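Local coordinates for extracellular ligand-binding receptor (Rhodopseudomonas palustris, PDB 4F06), which probably captures lignin-derived benzoate compounds such as p-hydroxybenzoic acid in the periplasm, as the solute-binding protein of an ABC transporter, at residues I6-I11 and V45-R50; G22-M27 and E280-S285; D30-E35 and G291-Y296; K265-L270 and T284-Y289. All coordinates share one frame; numbering follows the deposited sequence.

Interaction 1. Residues I6-I11 and V45-R50. With SO4 (sulfate ion), chain H.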
# COMPACT_ATOMS: atom_id res chain seq x y z
N ILE A 6 -11.45 7.08 -23.85
CA ILE A 6 -10.76 7.79 -22.76
C ILE A 6 -9.61 6.93 -22.27
O ILE A 6 -9.86 5.78 -21.92
CB ILE A 6 -11.73 8.13 -21.60
CG1 ILE A 6 -12.86 9.02 -22.14
CG2 ILE A 6 -11.00 8.77 -20.44
CD1 ILE A 6 -13.97 9.25 -21.12
N LYS A 7 -8.38 7.46 -22.29
CA LYS A 7 -7.26 6.68 -21.82
C LYS A 7 -6.86 7.08 -20.41
O LYS A 7 -6.93 8.25 -20.03
CB LYS A 7 -6.07 6.81 -22.80
CG LYS A 7 -6.37 6.18 -24.16
CD LYS A 7 -5.17 6.16 -25.10
CE LYS A 7 -5.55 5.50 -26.42
NZ LYS A 7 -4.37 5.45 -27.34
N VAL A 8 -6.44 6.06 -19.66
CA VAL A 8 -5.96 6.19 -18.30
C VAL A 8 -4.55 5.69 -18.33
O VAL A 8 -4.31 4.56 -18.75
CB VAL A 8 -6.82 5.34 -17.30
CG1 VAL A 8 -6.24 5.42 -15.89
CG2 VAL A 8 -8.26 5.80 -17.33
N GLY A 9 -3.60 6.50 -17.84
CA GLY A 9 -2.18 6.07 -17.84
C GLY A 9 -1.80 5.54 -16.47
O GLY A 9 -1.93 6.24 -15.47
N VAL A 10 -1.38 4.27 -16.42
CA VAL A 10 -1.03 3.62 -15.17
C VAL A 10 0.47 3.46 -15.12
O VAL A 10 1.06 2.79 -16.00
CB VAL A 10 -1.69 2.23 -15.09
CG1 VAL A 10 -1.32 1.57 -13.76
CG2 VAL A 10 -3.23 2.32 -15.20
N ILE A 11 1.10 4.05 -14.12
CA ILE A 11 2.56 3.89 -13.95
C ILE A 11 2.74 2.93 -12.78
O ILE A 11 2.20 3.12 -11.69
CB ILE A 11 3.21 5.27 -13.64
CG1 ILE A 11 3.04 6.22 -14.85
CG2 ILE A 11 4.70 5.07 -13.24
CD1 ILE A 11 3.36 7.66 -14.52
N VAL A 45 -13.21 3.05 -22.02
CA VAL A 45 -12.08 3.40 -21.13
C VAL A 45 -10.98 2.40 -21.44
O VAL A 45 -11.20 1.19 -21.39
CB VAL A 45 -12.49 3.35 -19.65
CG1 VAL A 45 -11.34 3.80 -18.75
CG2 VAL A 45 -13.73 4.23 -19.45
N GLU A 46 -9.78 2.92 -21.72
CA GLU A 46 -8.63 2.07 -22.00
C GLU A 46 -7.51 2.42 -21.01
O GLU A 46 -7.14 3.59 -20.90
CB GLU A 46 -8.13 2.31 -23.45
CG GLU A 46 -6.92 1.48 -23.84
CD GLU A 46 -6.39 1.82 -25.22
OE1 GLU A 46 -7.10 2.47 -26.04
OE2 GLU A 46 -5.23 1.42 -25.49
N PHE A 47 -6.93 1.41 -20.38
CA PHE A 47 -5.79 1.57 -19.48
C PHE A 47 -4.51 1.27 -20.25
O PHE A 47 -4.41 0.25 -20.95
CB PHE A 47 -5.97 0.64 -18.29
CG PHE A 47 -7.13 1.01 -17.41
CD1 PHE A 47 -8.43 0.50 -17.67
CD2 PHE A 47 -6.94 1.85 -16.28
CE1 PHE A 47 -9.51 0.86 -16.86
CE2 PHE A 47 -8.03 2.19 -15.47
CZ PHE A 47 -9.31 1.68 -15.75
N VAL A 48 -3.54 2.18 -20.11
CA VAL A 48 -2.22 2.17 -20.78
C VAL A 48 -1.14 2.09 -19.68
O VAL A 48 -1.14 2.92 -18.78
CB VAL A 48 -2.01 3.47 -21.62
CG1 VAL A 48 -0.68 3.41 -22.39
CG2 VAL A 48 -3.21 3.68 -22.56
N TYR A 49 -0.26 1.08 -19.73
CA TYR A 49 0.68 0.84 -18.63
C TYR A 49 2.09 1.30 -19.00
O TYR A 49 2.57 1.04 -20.11
CB TYR A 49 0.70 -0.67 -18.26
CG TYR A 49 -0.66 -1.13 -17.77
CD1 TYR A 49 -1.64 -1.55 -18.67
CD2 TYR A 49 -0.95 -1.10 -16.41
CE1 TYR A 49 -2.89 -1.94 -18.19
CE2 TYR A 49 -2.20 -1.49 -15.94
CZ TYR A 49 -3.16 -1.89 -16.83
OH TYR A 49 -4.40 -2.28 -16.37
N ARG A 50 2.77 1.91 -18.04
CA ARG A 50 4.16 2.31 -18.23
C ARG A 50 4.95 1.88 -16.99
O ARG A 50 4.40 1.78 -15.88
CB ARG A 50 4.24 3.84 -18.39
CG ARG A 50 3.57 4.39 -19.65
CD ARG A 50 4.27 3.89 -20.91
NE ARG A 50 3.66 4.41 -22.15
CZ ARG A 50 2.82 3.74 -22.92
NH1 ARG A 50 2.46 2.49 -22.59
NH2 ARG A 50 2.34 4.31 -24.03
S SO4 H . 0.43 1.14 -25.46
O1 SO4 H . 0.95 0.28 -26.56
O2 SO4 H . 0.86 2.55 -25.69
O3 SO4 H . -1.06 1.09 -25.47
O4 SO4 H . 0.92 0.66 -24.14
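Lys7 and Glu46, paired on neighbouring strands, run side by side with both chains extended, yet their charges do not close a salt bridge: Lys7 NZ stays 4.2 Å from Glu46 OE1, while Lys7 NZ forms a salt bridge with Glu71. The closest side-chain approach in the pair is instead Lys7 CE to Glu46 OE1, at 3.4 Å. Behind it lies a regular parallel ladder between 6-11 and 45-50, in which the amides of Val8 and Val10 alternate as donors with those of Glu46, Val48 and Arg50. The bond from Val10 N to Val48 O is short, at 2.7 Å, and almost straight (177°). On the face of Val8, Val10, Phe47 and Tyr49, the valine side chains lie against the rings: Val8 CB is 3.6 Å from Phe47 CD2, Val10 CB is 3.7 Å from Tyr49 CD2, and Val10 CG2 reaches the edge of the Phe47 ring. Helices 19-36 and 283-301 cover this side, as in the alpha/beta core of periplasmic binding proteins. On the other face Arg50 bends at chi2 (-64°), bringing NH1 to Tyr49 O and its guanidinium edge to a sulfate ion, probably from the crystallisation liquor, with NH2 to O2 at 2.8 Å and NH1 to O4 at 2.9 Å. Glu66 takes NE in a salt bridge. This face thus mixes apolar packing of Val48 and Ile11 on helix 57-69 with the charged groups of Lys7, Glu46 and Arg50, and the arginine's several partners probably help hold its rotation.

Interaction 2. Residues G22-M27 and E280-S285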
# COMPACT_ATOMS: atom_id res chain seq x y z
N GLY A 22 3.41 -4.18 -9.83
CA GLY A 22 2.79 -3.52 -10.98
C GLY A 22 1.89 -4.46 -11.75
O GLY A 22 0.80 -4.05 -12.23
N LYS A 23 2.30 -5.73 -11.89
CA LYS A 23 1.41 -6.73 -12.48
C LYS A 23 0.07 -6.75 -11.71
O LYS A 23 -0.99 -6.89 -12.32
CB LYS A 23 2.03 -8.12 -12.43
CG LYS A 23 1.22 -9.24 -13.07
CD LYS A 23 1.93 -10.60 -12.95
CE LYS A 23 1.19 -11.75 -13.60
NZ LYS A 23 2.04 -12.97 -13.50
N ASN A 24 0.13 -6.61 -10.39
CA ASN A 24 -1.10 -6.56 -9.59
C ASN A 24 -1.99 -5.36 -9.88
O ASN A 24 -3.19 -5.46 -9.74
CB ASN A 24 -0.80 -6.64 -8.10
CG ASN A 24 -0.88 -8.04 -7.54
OD1 ASN A 24 -1.92 -8.46 -7.01
ND2 ASN A 24 0.18 -8.82 -7.71
N TYR A 25 -1.42 -4.22 -10.30
CA TYR A 25 -2.31 -3.11 -10.75
C TYR A 25 -3.13 -3.59 -11.96
O TYR A 25 -4.35 -3.39 -12.01
CB TYR A 25 -1.52 -1.88 -11.21
CG TYR A 25 -0.83 -1.09 -10.15
CD1 TYR A 25 -1.21 -1.10 -8.80
CD2 TYR A 25 0.25 -0.25 -10.54
CE1 TYR A 25 -0.55 -0.27 -7.89
CE2 TYR A 25 0.88 0.58 -9.63
CZ TYR A 25 0.51 0.52 -8.30
OH TYR A 25 1.13 1.34 -7.36
N LYS A 26 -2.48 -4.23 -12.94
CA LYS A 26 -3.17 -4.77 -14.11
C LYS A 26 -4.17 -5.84 -13.71
O LYS A 26 -5.30 -5.87 -14.25
CB LYS A 26 -2.13 -5.36 -15.07
CG LYS A 26 -2.75 -5.79 -16.39
CD LYS A 26 -1.68 -6.27 -17.35
CE LYS A 26 -0.91 -5.10 -17.95
NZ LYS A 26 0.02 -5.50 -19.03
N MSE A 27 -3.79 -6.72 -12.76
CA MSE A 27 -4.75 -7.75 -12.29
C MSE A 27 -5.99 -7.12 -11.67
O MSE A 27 -7.12 -7.56 -11.92
CB MSE A 27 -4.06 -8.65 -11.27
CG MSE A 27 -3.00 -9.51 -11.88
SE MSE A 27 -1.76 -10.27 -10.61
CE MSE A 27 -2.84 -10.81 -9.31
N GLU A 280 -0.48 -15.04 -6.44
CA GLU A 280 0.26 -13.85 -6.87
C GLU A 280 -0.43 -12.59 -6.42
O GLU A 280 0.08 -11.50 -6.67
CB GLU A 280 0.41 -13.85 -8.39
CG GLU A 280 1.25 -15.03 -8.88
CD GLU A 280 1.84 -14.86 -10.28
OE1 GLU A 280 1.34 -14.02 -11.09
OE2 GLU A 280 2.83 -15.58 -10.58
N VAL A 281 -1.59 -12.69 -5.76
CA VAL A 281 -2.37 -11.50 -5.39
C VAL A 281 -1.76 -10.76 -4.20
O VAL A 281 -1.43 -11.37 -3.18
CB VAL A 281 -3.83 -11.90 -5.09
CG1 VAL A 281 -4.63 -10.71 -4.59
CG2 VAL A 281 -4.47 -12.45 -6.35
N THR A 282 -1.63 -9.44 -4.34
CA THR A 282 -1.01 -8.54 -3.34
C THR A 282 -1.99 -7.35 -3.08
O THR A 282 -2.97 -7.15 -3.85
CB THR A 282 0.38 -7.90 -3.84
OG1 THR A 282 0.09 -7.00 -4.95
CG2 THR A 282 1.36 -8.90 -4.32
N MSE A 283 -1.64 -6.53 -2.10
CA MSE A 283 -2.46 -5.36 -1.78
C MSE A 283 -2.60 -4.37 -2.93
O MSE A 283 -3.63 -3.66 -2.99
CB MSE A 283 -1.84 -4.64 -0.56
CG MSE A 283 -0.60 -3.77 -0.84
SE MSE A 283 0.98 -4.75 -1.50
CE MSE A 283 2.29 -3.37 -1.20
N THR A 284 -1.65 -4.28 -3.86
CA THR A 284 -1.80 -3.30 -4.95
C THR A 284 -2.97 -3.66 -5.87
O THR A 284 -3.51 -2.77 -6.53
CB THR A 284 -0.51 -3.13 -5.73
OG1 THR A 284 -0.02 -4.40 -6.18
CG2 THR A 284 0.58 -2.45 -4.88
N SER A 285 -3.40 -4.93 -5.92
CA SER A 285 -4.58 -5.28 -6.72
C SER A 285 -5.87 -4.65 -6.20
O SER A 285 -6.67 -4.20 -7.00
CB SER A 285 -4.74 -6.80 -6.89
OG SER A 285 -5.09 -7.40 -5.67
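With chi1 at -95° and chi2 at -94°, the side-chain amide of Asn24 is turned toward the chain leading into helix 283-301, where it bonds through both of its ends. ND2 donates to Glu280 O at 2.9 Å, nearly straight (175°), with the acceptor in the amide plane, and also bonds Leu20 O within helix 19-36. OD1 accepts from Thr282 N, also at 2.9 Å, but this donor stands well above the carbonyl plane rather than on a lone pair. One side chain of helix 19-36 thereby satisfies two backbone groups, Glu280 O and Thr282 N, just ahead of helix 283-301. Lys23 is fully extended and crosses Glu280 to form a salt bridge, NZ to OE1 at 2.7 Å, using the syn lone pair of the carboxylate. Thr282 is the N-cap of the helix; its OG1 receives a weak bond from Thr284 N, and Thr282 O accepts from both the amide and the hydroxyl of Ser285. Asn24 CB approaches Thr284 OG1, itself hydrogen-bonded to Phe21 O, to 3.1 Å, and on the next residue Tyr25 CE1 lies 3.6 Å from Thr284 CB. Selenomethionine Met27 adds an apolar end to the contact through CE, 3.8 Å from Val281 CG2. Met283, on the capped first turn, reaches the bound p-hydroxybenzoic acid, so the contact probably helps place a pocket-lining helix start. Around it, Leu271 of helix 262-273 packs on Met27 and Val281, and the loop carrying Met102 and Asn103, after strand 99-101, meets Tyr25.

Interaction 3. Residues D30-E35 and G291-Y296. With PHB (p-hydroxybenzoic acid), chain C.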
# COMPACT_ATOMS: atom_id res chain seq x y z
N ASP A 30 -8.05 -5.44 -14.33
CA ASP A 30 -8.70 -6.47 -15.14
C ASP A 30 -9.88 -7.06 -14.40
O ASP A 30 -10.90 -7.39 -15.02
CB ASP A 30 -7.72 -7.59 -15.52
CG ASP A 30 -6.72 -7.19 -16.58
OD1 ASP A 30 -6.91 -6.15 -17.23
OD2 ASP A 30 -5.75 -7.98 -16.82
N ALA A 31 -9.76 -7.22 -13.09
CA ALA A 31 -10.87 -7.73 -12.29
C ALA A 31 -12.05 -6.75 -12.31
O ALA A 31 -13.24 -7.14 -12.46
CB ALA A 31 -10.45 -8.03 -10.85
N TRP A 32 -11.75 -5.45 -12.17
CA TRP A 32 -12.78 -4.43 -12.26
C TRP A 32 -13.52 -4.50 -13.58
O TRP A 32 -14.76 -4.47 -13.61
CB TRP A 32 -12.13 -3.03 -12.03
CG TRP A 32 -13.19 -1.98 -12.16
CD1 TRP A 32 -13.50 -1.25 -13.31
CD2 TRP A 32 -14.16 -1.59 -11.15
NE1 TRP A 32 -14.57 -0.41 -13.04
CE2 TRP A 32 -15.02 -0.59 -11.77
CE3 TRP A 32 -14.38 -1.97 -9.83
CZ2 TRP A 32 -16.10 -0.03 -11.10
CZ3 TRP A 32 -15.48 -1.40 -9.16
CH2 TRP A 32 -16.30 -0.46 -9.79
N VAL A 33 -12.78 -4.58 -14.68
CA VAL A 33 -13.37 -4.65 -16.01
C VAL A 33 -14.12 -5.95 -16.21
O VAL A 33 -15.17 -5.99 -16.87
CB VAL A 33 -12.26 -4.40 -17.08
CG1 VAL A 33 -12.81 -4.63 -18.47
CG2 VAL A 33 -11.72 -2.97 -16.94
N ALA A 34 -13.63 -7.04 -15.64
CA ALA A 34 -14.36 -8.33 -15.77
C ALA A 34 -15.76 -8.21 -15.19
O ALA A 34 -16.69 -8.83 -15.70
CB ALA A 34 -13.59 -9.46 -15.09
N GLU A 35 -15.91 -7.44 -14.11
CA GLU A 35 -17.20 -7.25 -13.49
C GLU A 35 -18.01 -6.15 -14.14
O GLU A 35 -19.24 -6.26 -14.24
CB GLU A 35 -17.00 -6.97 -11.99
CG GLU A 35 -18.26 -6.72 -11.19
CD GLU A 35 -19.14 -7.91 -11.03
OE1 GLU A 35 -18.70 -9.04 -11.32
OE2 GLU A 35 -20.31 -7.76 -10.58
N GLY A 291 -9.32 1.95 -7.26
CA GLY A 291 -8.95 3.12 -8.04
C GLY A 291 -9.71 3.15 -9.36
O GLY A 291 -10.15 4.24 -9.81
N ALA A 292 -9.93 1.98 -9.98
CA ALA A 292 -10.72 1.94 -11.21
C ALA A 292 -12.18 2.37 -10.92
O ALA A 292 -12.76 3.10 -11.74
CB ALA A 292 -10.68 0.55 -11.83
N ARG A 293 -12.74 1.96 -9.77
CA ARG A 293 -14.07 2.43 -9.38
C ARG A 293 -14.11 3.97 -9.38
O ARG A 293 -15.04 4.60 -9.91
CB ARG A 293 -14.44 1.91 -7.98
CG ARG A 293 -15.82 2.42 -7.53
CD ARG A 293 -16.19 2.02 -6.10
NE ARG A 293 -16.40 0.58 -6.00
CZ ARG A 293 -17.56 -0.05 -6.15
NH1 ARG A 293 -18.68 0.61 -6.39
NH2 ARG A 293 -17.57 -1.36 -6.02
N LEU A 294 -13.10 4.58 -8.75
CA LEU A 294 -13.09 6.06 -8.66
C LEU A 294 -12.96 6.69 -10.04
O LEU A 294 -13.59 7.72 -10.33
CB LEU A 294 -11.97 6.58 -7.76
CG LEU A 294 -12.08 6.14 -6.30
CD1 LEU A 294 -11.11 6.91 -5.45
CD2 LEU A 294 -13.48 6.35 -5.75
N ILE A 295 -12.13 6.11 -10.91
CA ILE A 295 -11.99 6.64 -12.27
C ILE A 295 -13.31 6.53 -13.03
O ILE A 295 -13.70 7.50 -13.69
CB ILE A 295 -10.84 5.94 -13.02
CG1 ILE A 295 -9.52 6.32 -12.32
CG2 ILE A 295 -10.86 6.28 -14.51
CD1 ILE A 295 -8.36 5.45 -12.72
N TYR A 296 -14.03 5.41 -12.88
CA TYR A 296 -15.35 5.29 -13.55
C TYR A 296 -16.29 6.34 -12.98
O TYR A 296 -17.06 6.97 -13.74
CB TYR A 296 -15.90 3.88 -13.38
CG TYR A 296 -15.34 2.90 -14.40
CD1 TYR A 296 -13.98 2.91 -14.79
CD2 TYR A 296 -16.15 1.90 -14.94
CE1 TYR A 296 -13.51 1.99 -15.73
CE2 TYR A 296 -15.68 0.97 -15.84
CZ TYR A 296 -14.36 1.00 -16.22
OH TYR A 296 -13.85 0.11 -17.10
C1' PHB C . -19.40 2.48 -13.03
O1' PHB C . -19.50 3.34 -13.97
O2' PHB C . -19.43 1.23 -13.16
C1 PHB C . -19.33 2.93 -11.64
C2 PHB C . -19.27 1.95 -10.61
C3 PHB C . -19.24 2.36 -9.29
C4 PHB C . -19.23 3.73 -9.01
C5 PHB C . -19.25 4.69 -10.04
C6 PHB C . -19.31 4.30 -11.39
O4 PHB C . -19.18 4.08 -7.70
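Trp32 of helix 19-36 lies against Ala292, Arg293 and Tyr296 of helix 283-301, two helices of the periplasmic-binding-protein alpha/beta fold that pass here with their axes 10.0 Å apart at 54°. One face of the indole is covered by CH-pi contacts: Ala292 CB sits over the five-membered ring, 3.8 Å from its centroid, and Arg293 CB over the six-membered ring. Near the pyrrole edge the arrangement turns T-shaped. The indole edge points into the face of Tyr296, with planes at 87° and centroids 4.4 Å apart, and Trp32 NE1 stands over the middle of the phenol ring. Because Trp32 CG is anti to its backbone nitrogen, the indole reaches across the gap between the helices. The Arg293 chain bends at its third torsion, which brings the guanidinium beside the benzo edge of the indole; Trp32 CH2 lies over the centre of the guanidinium face, with the two planes 74° apart. These three residues also form part of a second p-hydroxybenzoic acid site, completed by Lys297, Glu300 and Met318. There the ligand ring carbon C2 is 3.8 Å from Trp32 CZ2, at the indole edge, and the ligand carboxylate lies by the edge of Tyr296. Around this first shell, Tyr296 OH is hydrogen-bonded to Gly37 O, and His36 and Tyr289 place rings against Trp32. At the far end of the phenol, Val33 CG2 rests 3.7 Å from Tyr296 OH.

Interaction 4. Residues K265-L270 and T284-Y289. With SO4 (sulfate ion), chain D.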
# COMPACT_ATOMS: atom_id res chain seq x y z
N LYS A 265 -14.53 -12.37 -1.49
CA LYS A 265 -14.66 -13.64 -2.23
C LYS A 265 -14.98 -13.36 -3.70
O LYS A 265 -14.43 -14.01 -4.61
CB LYS A 265 -15.74 -14.48 -1.57
CG LYS A 265 -15.33 -14.99 -0.19
CD LYS A 265 -16.51 -15.69 0.48
CE LYS A 265 -16.13 -16.57 1.67
NZ LYS A 265 -15.57 -15.66 2.65
N ALA A 266 -15.85 -12.38 -3.96
CA ALA A 266 -16.19 -12.04 -5.32
C ALA A 266 -14.97 -11.45 -6.06
O ALA A 266 -14.73 -11.77 -7.21
CB ALA A 266 -17.35 -11.04 -5.31
N PHE A 267 -14.21 -10.60 -5.38
CA PHE A 267 -13.00 -10.00 -5.97
C PHE A 267 -12.00 -11.07 -6.33
O PHE A 267 -11.43 -11.01 -7.42
CB PHE A 267 -12.41 -9.06 -4.91
CG PHE A 267 -11.06 -8.44 -5.25
CD1 PHE A 267 -10.89 -7.67 -6.43
CD2 PHE A 267 -9.99 -8.58 -4.37
CE1 PHE A 267 -9.67 -7.08 -6.71
CE2 PHE A 267 -8.78 -7.96 -4.64
CZ PHE A 267 -8.60 -7.24 -5.82
N LEU A 268 -11.76 -12.06 -5.45
CA LEU A 268 -10.81 -13.12 -5.79
C LEU A 268 -11.30 -13.91 -7.00
O LEU A 268 -10.49 -14.27 -7.88
CB LEU A 268 -10.63 -14.02 -4.57
CG LEU A 268 -9.95 -13.34 -3.36
CD1 LEU A 268 -9.82 -14.32 -2.21
CD2 LEU A 268 -8.60 -12.69 -3.67
N ALA A 269 -12.60 -14.18 -7.09
CA ALA A 269 -13.13 -14.87 -8.27
C ALA A 269 -12.90 -14.04 -9.54
O ALA A 269 -12.56 -14.58 -10.60
CB ALA A 269 -14.61 -15.16 -8.06
N LEU A 270 -13.09 -12.72 -9.43
CA LEU A 270 -12.90 -11.83 -10.59
C LEU A 270 -11.42 -11.78 -10.97
O LEU A 270 -11.10 -11.72 -12.15
CB LEU A 270 -13.42 -10.43 -10.29
CG LEU A 270 -14.95 -10.34 -10.22
CD1 LEU A 270 -15.40 -9.04 -9.53
CD2 LEU A 270 -15.57 -10.47 -11.62
N THR A 284 -1.65 -4.28 -3.86
CA THR A 284 -1.80 -3.30 -4.95
C THR A 284 -2.97 -3.66 -5.87
O THR A 284 -3.51 -2.77 -6.53
CB THR A 284 -0.51 -3.13 -5.73
OG1 THR A 284 -0.02 -4.40 -6.18
CG2 THR A 284 0.58 -2.45 -4.88
N SER A 285 -3.40 -4.93 -5.92
CA SER A 285 -4.58 -5.28 -6.72
C SER A 285 -5.87 -4.65 -6.20
O SER A 285 -6.67 -4.20 -7.00
CB SER A 285 -4.74 -6.80 -6.89
OG SER A 285 -5.09 -7.40 -5.67
N VAL A 286 -6.04 -4.63 -4.87
CA VAL A 286 -7.27 -4.07 -4.35
C VAL A 286 -7.25 -2.54 -4.50
O VAL A 286 -8.27 -1.91 -4.78
CB VAL A 286 -7.58 -4.54 -2.93
CG1 VAL A 286 -6.72 -3.89 -1.84
CG2 VAL A 286 -9.09 -4.28 -2.62
N ALA A 287 -6.07 -1.94 -4.34
CA ALA A 287 -5.98 -0.47 -4.53
C ALA A 287 -6.30 -0.14 -5.99
O ALA A 287 -6.90 0.90 -6.26
CB ALA A 287 -4.59 0.02 -4.17
N ALA A 288 -5.90 -1.01 -6.91
CA ALA A 288 -6.20 -0.78 -8.34
C ALA A 288 -7.68 -1.00 -8.66
O ALA A 288 -8.25 -0.23 -9.45
CB ALA A 288 -5.29 -1.66 -9.22
N TYR A 289 -8.27 -2.03 -8.06
CA TYR A 289 -9.70 -2.29 -8.27
C TYR A 289 -10.52 -1.08 -7.78
O TYR A 289 -11.41 -0.59 -8.50
CB TYR A 289 -10.05 -3.56 -7.48
CG TYR A 289 -11.46 -4.09 -7.68
CD1 TYR A 289 -11.78 -4.95 -8.76
CD2 TYR A 289 -12.48 -3.73 -6.81
CE1 TYR A 289 -13.05 -5.45 -8.93
CE2 TYR A 289 -13.77 -4.23 -6.98
CZ TYR A 289 -14.07 -5.07 -8.06
OH TYR A 289 -15.35 -5.54 -8.28
S SO4 D . -18.61 -4.26 -6.78
O1 SO4 D . -17.39 -4.02 -7.55
O2 SO4 D . -19.74 -4.24 -7.71
O3 SO4 D . -18.52 -5.56 -6.10
O4 SO4 D . -18.93 -3.15 -5.85
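Helices 262-273 and 283-301 are neighbours in sequence within the periplasmic-binding-protein fold, and they cross here almost at a right angle (96°), their axes no nearer than 12.0 Å and aromatic side chains bridging the gap. Phe267 does most of the work. A chi1 of 174° swings its ring out from the helix toward Tyr289, and its edge meets the tyrosine face with planes at 64° and centroids 5.0 Å apart. Phe267 CE1 comes within 3.6 Å of Tyr289 CG, and CD1 lies over the face toward its rim. CZ of the same ring approaches the backbone of helix 283-301: Phe267 CZ is 3.7 Å from Val286 CA, and Ser285 OG, bonded to Thr282 O, sits at the ring edge, 3.5 Å from CZ. One turn on, Leu270 crosses Tyr289 at about a right angle, its CD1 3.7 Å from Tyr289 OH. That hydroxyl donates to O1 of a sulfate ion at 2.6 Å, and the same ion is held by His36 NE2. Tyr289 also packs edge-to-face with Trp32 of helix 19-36, while Tyr255 and Pro323 flank Phe267. Segments 265-270 and 284-289 are thus joined mainly by apolar and aromatic contacts, while the polar end of the phenol is left to the anion, which is probably from the crystallisation liquor and would tend to keep the phenol protonated.

Overall arrangement
Interactions 2, 3 and 4 all draw on helix 283-301, met in order along its length: its capped start in interaction 2, then 284-289 in interaction 4, then 291-296 in interaction 3. Helix 19-36 runs beside it through interactions 2 and 3, about 13 Å apart centre to centre; interaction 4, on helix 262-273, is centred about 8 Å from interaction 2. Interaction 1 lies in the sheet beneath, its centre about 12 Å from that of interaction 3. Along the chain, interaction 4 is nested in the loop closed by interaction 3, while interaction 1 crosses interactions 2 and 3. Late helices thus close over N-terminal strands in one layered domain, which contributes to both p-hydroxybenzoic acid sites.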